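Local atomic coordinates of putative nisin-resistance protein (PDB entry 4Y68), a protein that probably recognises the lantibiotic nisin and cleaves it as a peptidase of family S41, thereby giving the bacterium resistance to this peptide antibiotic. Residues G152-L157 with L296-S301; G170-I175 with L235-L240. All blocks are in the same frame, centred on the assembly; numbering follows the deposited sequence.

Contact 1. Residues G152-L157 with L296-S301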
# COMPACT_ATOMS: atom_id res chain seq x y z
N GLY A 152 7.27 -25.40 0.57
CA GLY A 152 6.98 -24.40 -0.43
C GLY A 152 5.74 -23.61 -0.07
O GLY A 152 4.87 -24.12 0.63
N LEU A 153 5.65 -22.37 -0.55
CA LEU A 153 4.53 -21.48 -0.22
C LEU A 153 3.86 -20.88 -1.46
O LEU A 153 4.50 -20.62 -2.47
CB LEU A 153 5.02 -20.37 0.71
CG LEU A 153 5.52 -20.84 2.08
CD1 LEU A 153 6.32 -19.77 2.83
CD2 LEU A 153 4.34 -21.29 2.92
N ILE A 154 2.56 -20.68 -1.39
CA ILE A 154 1.88 -19.86 -2.37
C ILE A 154 1.30 -18.67 -1.63
O ILE A 154 0.55 -18.84 -0.68
CB ILE A 154 0.76 -20.59 -3.12
CG1 ILE A 154 1.29 -21.87 -3.74
CG2 ILE A 154 0.17 -19.68 -4.20
CD1 ILE A 154 0.30 -22.57 -4.63
N LEU A 155 1.71 -17.48 -2.04
CA LEU A 155 1.27 -16.24 -1.42
C LEU A 155 0.31 -15.60 -2.38
O LEU A 155 0.70 -15.23 -3.46
CB LEU A 155 2.45 -15.32 -1.16
CG LEU A 155 3.58 -15.83 -0.29
CD1 LEU A 155 4.62 -14.73 -0.12
CD2 LEU A 155 3.06 -16.30 1.06
N ASP A 156 -0.94 -15.46 -1.97
CA ASP A 156 -1.99 -15.01 -2.87
C ASP A 156 -2.42 -13.59 -2.53
O ASP A 156 -3.03 -13.34 -1.47
CB ASP A 156 -3.18 -15.97 -2.82
CG ASP A 156 -4.29 -15.59 -3.78
OD1 ASP A 156 -4.05 -14.74 -4.70
OD2 ASP A 156 -5.39 -16.15 -3.63
N LEU A 157 -2.08 -12.67 -3.43
CA LEU A 157 -2.37 -11.25 -3.30
C LEU A 157 -3.50 -10.81 -4.22
O LEU A 157 -3.74 -9.61 -4.35
CB LEU A 157 -1.11 -10.40 -3.59
CG LEU A 157 0.11 -10.59 -2.66
CD1 LEU A 157 1.39 -10.05 -3.28
CD2 LEU A 157 -0.09 -10.00 -1.28
N LEU A 296 -4.47 -19.30 -15.06
CA LEU A 296 -4.49 -20.44 -14.14
C LEU A 296 -3.28 -20.39 -13.17
O LEU A 296 -2.48 -21.33 -13.13
CB LEU A 296 -4.50 -21.75 -14.93
CG LEU A 296 -5.85 -22.39 -15.28
CD1 LEU A 296 -6.91 -21.36 -15.56
CD2 LEU A 296 -5.72 -23.37 -16.46
N PRO A 297 -3.16 -19.31 -12.39
CA PRO A 297 -1.93 -19.20 -11.59
C PRO A 297 -1.84 -20.19 -10.42
O PRO A 297 -0.73 -20.54 -10.04
CB PRO A 297 -1.96 -17.75 -11.09
CG PRO A 297 -3.36 -17.34 -11.17
CD PRO A 297 -3.98 -18.10 -12.31
N LEU A 298 -2.95 -20.65 -9.86
CA LEU A 298 -2.85 -21.67 -8.80
C LEU A 298 -2.28 -22.97 -9.36
O LEU A 298 -1.45 -23.63 -8.74
CB LEU A 298 -4.21 -21.96 -8.15
CG LEU A 298 -4.63 -21.01 -7.04
CD1 LEU A 298 -6.06 -21.32 -6.64
CD2 LEU A 298 -3.69 -21.16 -5.84
N GLN A 299 -2.76 -23.32 -10.55
CA GLN A 299 -2.32 -24.55 -11.20
C GLN A 299 -0.82 -24.47 -11.51
O GLN A 299 -0.03 -25.30 -11.08
CB GLN A 299 -3.15 -24.80 -12.47
CG GLN A 299 -2.75 -26.06 -13.24
CD GLN A 299 -3.57 -26.28 -14.52
OE1 GLN A 299 -3.28 -25.69 -15.57
NE2 GLN A 299 -4.58 -27.13 -14.43
N GLU A 300 -0.44 -23.43 -12.24
CA GLU A 300 0.93 -23.31 -12.70
C GLU A 300 1.87 -23.10 -11.52
O GLU A 300 3.00 -23.59 -11.55
CB GLU A 300 1.03 -22.18 -13.72
CG GLU A 300 0.07 -22.41 -14.92
CD GLU A 300 0.43 -21.60 -16.16
OE1 GLU A 300 1.57 -21.07 -16.22
OE2 GLU A 300 -0.44 -21.51 -17.08
N SER A 301 1.39 -22.40 -10.49
CA SER A 301 2.11 -22.23 -9.22
C SER A 301 2.54 -23.52 -8.54
O SER A 301 3.68 -23.65 -8.08
CB SER A 301 1.24 -21.47 -8.22
OG SER A 301 1.52 -20.10 -8.22

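Contact 2. Residues G170-I175 with L235-L240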
# COMPACT_ATOMS: atom_id res chain seq x y z
N GLY A 170 5.07 -6.83 7.86
CA GLY A 170 5.38 -7.43 9.15
C GLY A 170 5.09 -8.92 9.29
O GLY A 170 5.92 -9.69 9.77
N GLY A 171 3.91 -9.35 8.87
CA GLY A 171 3.54 -10.74 8.97
C GLY A 171 4.44 -11.61 8.10
O GLY A 171 4.65 -12.78 8.40
N LEU A 172 4.97 -11.04 7.03
CA LEU A 172 5.79 -11.78 6.09
C LEU A 172 7.28 -11.63 6.40
O LEU A 172 8.14 -12.01 5.59
CB LEU A 172 5.50 -11.33 4.66
CG LEU A 172 4.03 -11.50 4.25
CD1 LEU A 172 3.67 -10.76 2.96
CD2 LEU A 172 3.66 -12.97 4.13
N ALA A 173 7.58 -11.08 7.58
CA ALA A 173 8.96 -10.72 7.94
C ALA A 173 9.89 -11.90 7.83
O ALA A 173 11.01 -11.77 7.33
CB ALA A 173 9.02 -10.13 9.35
N SER A 174 9.44 -13.06 8.29
CA SER A 174 10.28 -14.25 8.31
C SER A 174 10.75 -14.69 6.92
O SER A 174 11.73 -15.45 6.80
CB SER A 174 9.55 -15.42 9.01
OG SER A 174 8.66 -16.10 8.12
N ILE A 175 10.06 -14.25 5.86
CA ILE A 175 10.51 -14.63 4.51
C ILE A 175 11.01 -13.44 3.69
O ILE A 175 11.18 -13.54 2.47
CB ILE A 175 9.40 -15.35 3.68
CG1 ILE A 175 8.07 -14.60 3.75
CG2 ILE A 175 9.21 -16.81 4.16
CD1 ILE A 175 6.97 -15.27 2.96
N LEU A 235 6.49 -5.85 -4.64
CA LEU A 235 7.83 -5.39 -5.02
C LEU A 235 8.90 -5.84 -4.02
O LEU A 235 10.03 -6.08 -4.40
CB LEU A 235 7.86 -3.87 -5.16
CG LEU A 235 7.10 -3.39 -6.38
CD1 LEU A 235 7.24 -1.88 -6.59
CD2 LEU A 235 7.61 -4.16 -7.60
N SER A 236 8.53 -5.95 -2.75
CA SER A 236 9.49 -6.30 -1.71
C SER A 236 10.07 -7.71 -1.87
O SER A 236 11.07 -8.03 -1.25
CB SER A 236 8.85 -6.19 -0.34
OG SER A 236 8.30 -4.91 -0.14
N PHE A 237 9.42 -8.55 -2.68
CA PHE A 237 9.92 -9.90 -3.00
C PHE A 237 10.68 -9.96 -4.32
O PHE A 237 11.27 -10.99 -4.64
CB PHE A 237 8.77 -10.91 -3.06
CG PHE A 237 8.14 -11.20 -1.72
CD1 PHE A 237 8.56 -12.28 -0.95
CD2 PHE A 237 7.11 -10.40 -1.23
CE1 PHE A 237 7.98 -12.55 0.28
CE2 PHE A 237 6.53 -10.66 -0.00
CZ PHE A 237 6.96 -11.75 0.76
N LYS A 238 10.65 -8.88 -5.10
CA LYS A 238 11.23 -8.91 -6.45
C LYS A 238 12.73 -9.06 -6.43
O LYS A 238 13.42 -8.42 -5.64
CB LYS A 238 10.85 -7.65 -7.22
CG LYS A 238 9.62 -7.84 -8.08
CD LYS A 238 9.98 -8.04 -9.53
CE LYS A 238 10.89 -6.91 -9.98
NZ LYS A 238 11.31 -7.00 -11.40
N GLY A 239 13.23 -9.92 -7.31
CA GLY A 239 14.64 -10.25 -7.32
C GLY A 239 15.07 -11.33 -6.33
O GLY A 239 16.21 -11.79 -6.39
N LEU A 240 14.20 -11.73 -5.40
CA LEU A 240 14.58 -12.84 -4.53
C LEU A 240 14.69 -14.11 -5.37
O LEU A 240 13.77 -14.43 -6.14
CB LEU A 240 13.59 -13.03 -3.39
CG LEU A 240 13.47 -11.91 -2.37
CD1 LEU A 240 12.61 -12.35 -1.20
CD2 LEU A 240 14.84 -11.43 -1.91

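Contact 1. Residues G152-L157 with L296-S301
Ile154 and Ser301 make the tight part of a contact in which the C-terminal helix 297-308 lies against one face of the central mixed β-sheet. The delta methyl CD1 of Ile154 meets the beta carbon CB of Ser301 at 3.9 Å, an apolar touch between a strand side chain and the carbon portion of a serine. Both residues are buried, and their CA atoms, the nearest pair across the two segments, stand 7.3 Å apart. The extended isoleucine branch gives the reach: CG1 lies opposite the carbonyl carbon and beside the backbone N, and chi2 of -173° stretches CD1 out towards the helix.

The looser side belongs to Leu298, one turn earlier on the helix and exposed to solvent. Its CD2 methyl approaches the same Ile154 CD1 at 4.4 Å, so one methyl group serves both helix residues. No hydrogen bond joins the segments, and the area they bury together is small, 132 Å². Contacts of this kind illustrate how a helix can rest on a sheet through a few apolar atoms, while the flank carrying Leu298 is left open in the single-chain assembly.

Strand 152-156 is an inner strand, with 118-122 and 218-222 as its two neighbours, and both extend the surface beneath the helix. Leu298 also touches Leu120 of the former and Ile221 of the latter, whereas Ser301 rests on Ala219. Further across the sheet, Phe246 of strand 243-247 touches Pro297, Glu300 and Ser301.

Contact 2. Residues G170-I175 with L235-L240
The ring edge of Phe237 receives Leu172 and Ile175 in an apolar packing that belongs to the α/β core of this S41-family peptidase, where the end of helix 165-171 and the residues after it face the loop following helix 229-235. Neither aliphatic chain lies over the ring; each sets a methyl near the ring plane. The Leu172 side chain crosses that of Phe237 at about a right angle, its CD1 standing 4.1 Å from CZ and equally far from CE2.

Ile175 comes in at a slant to the phenylalanine, and its CD1 lies 3.9 Å from CE1. With chi1 of 48°, CG1 is lodged between the backbone N and the carbonyl carbon, while a fully extended chi2 carries CD1 on to the ring. Both methyls converge on CZ of Phe237, which lies 4.2 Å from Ile175 CD1.

Two successive β-turns, type I from Leu235 to Lys238 and type II from Phe237 to Leu240, overlap at Phe237 and Lys238 and shape the loop. Ile220 of strand 218-222 and Leu176 pack on the same aromatic side chain. Leu240 adds a lesser touch, its CD1 methyl lying 4.1 Å from the backbone O of Ile175.

Overall arrangement
The two contacts show how one strand can join layers of an α/β fold through alternating side chains. Their centres are 16 Å apart, and strand 152-156 connects them: Ile154 serves contact 1, while the next residue, Leu155, turns to the other face of the sheet and reaches contact 2. There Leu155 CD1 packs 3.9 Å from Phe237 CZ and the same distance from Ile175 CD1, joining both halves of that cluster. In sequence, both segments of contact 2 fall between those of contact 1. Both contacts consist of apolar packing, without a hydrogen bond across either pair of segments. Segment 235-240 leaves the end of helix 229-235, whose start probably carries the nucleophilic serine, as in other S41 peptidases.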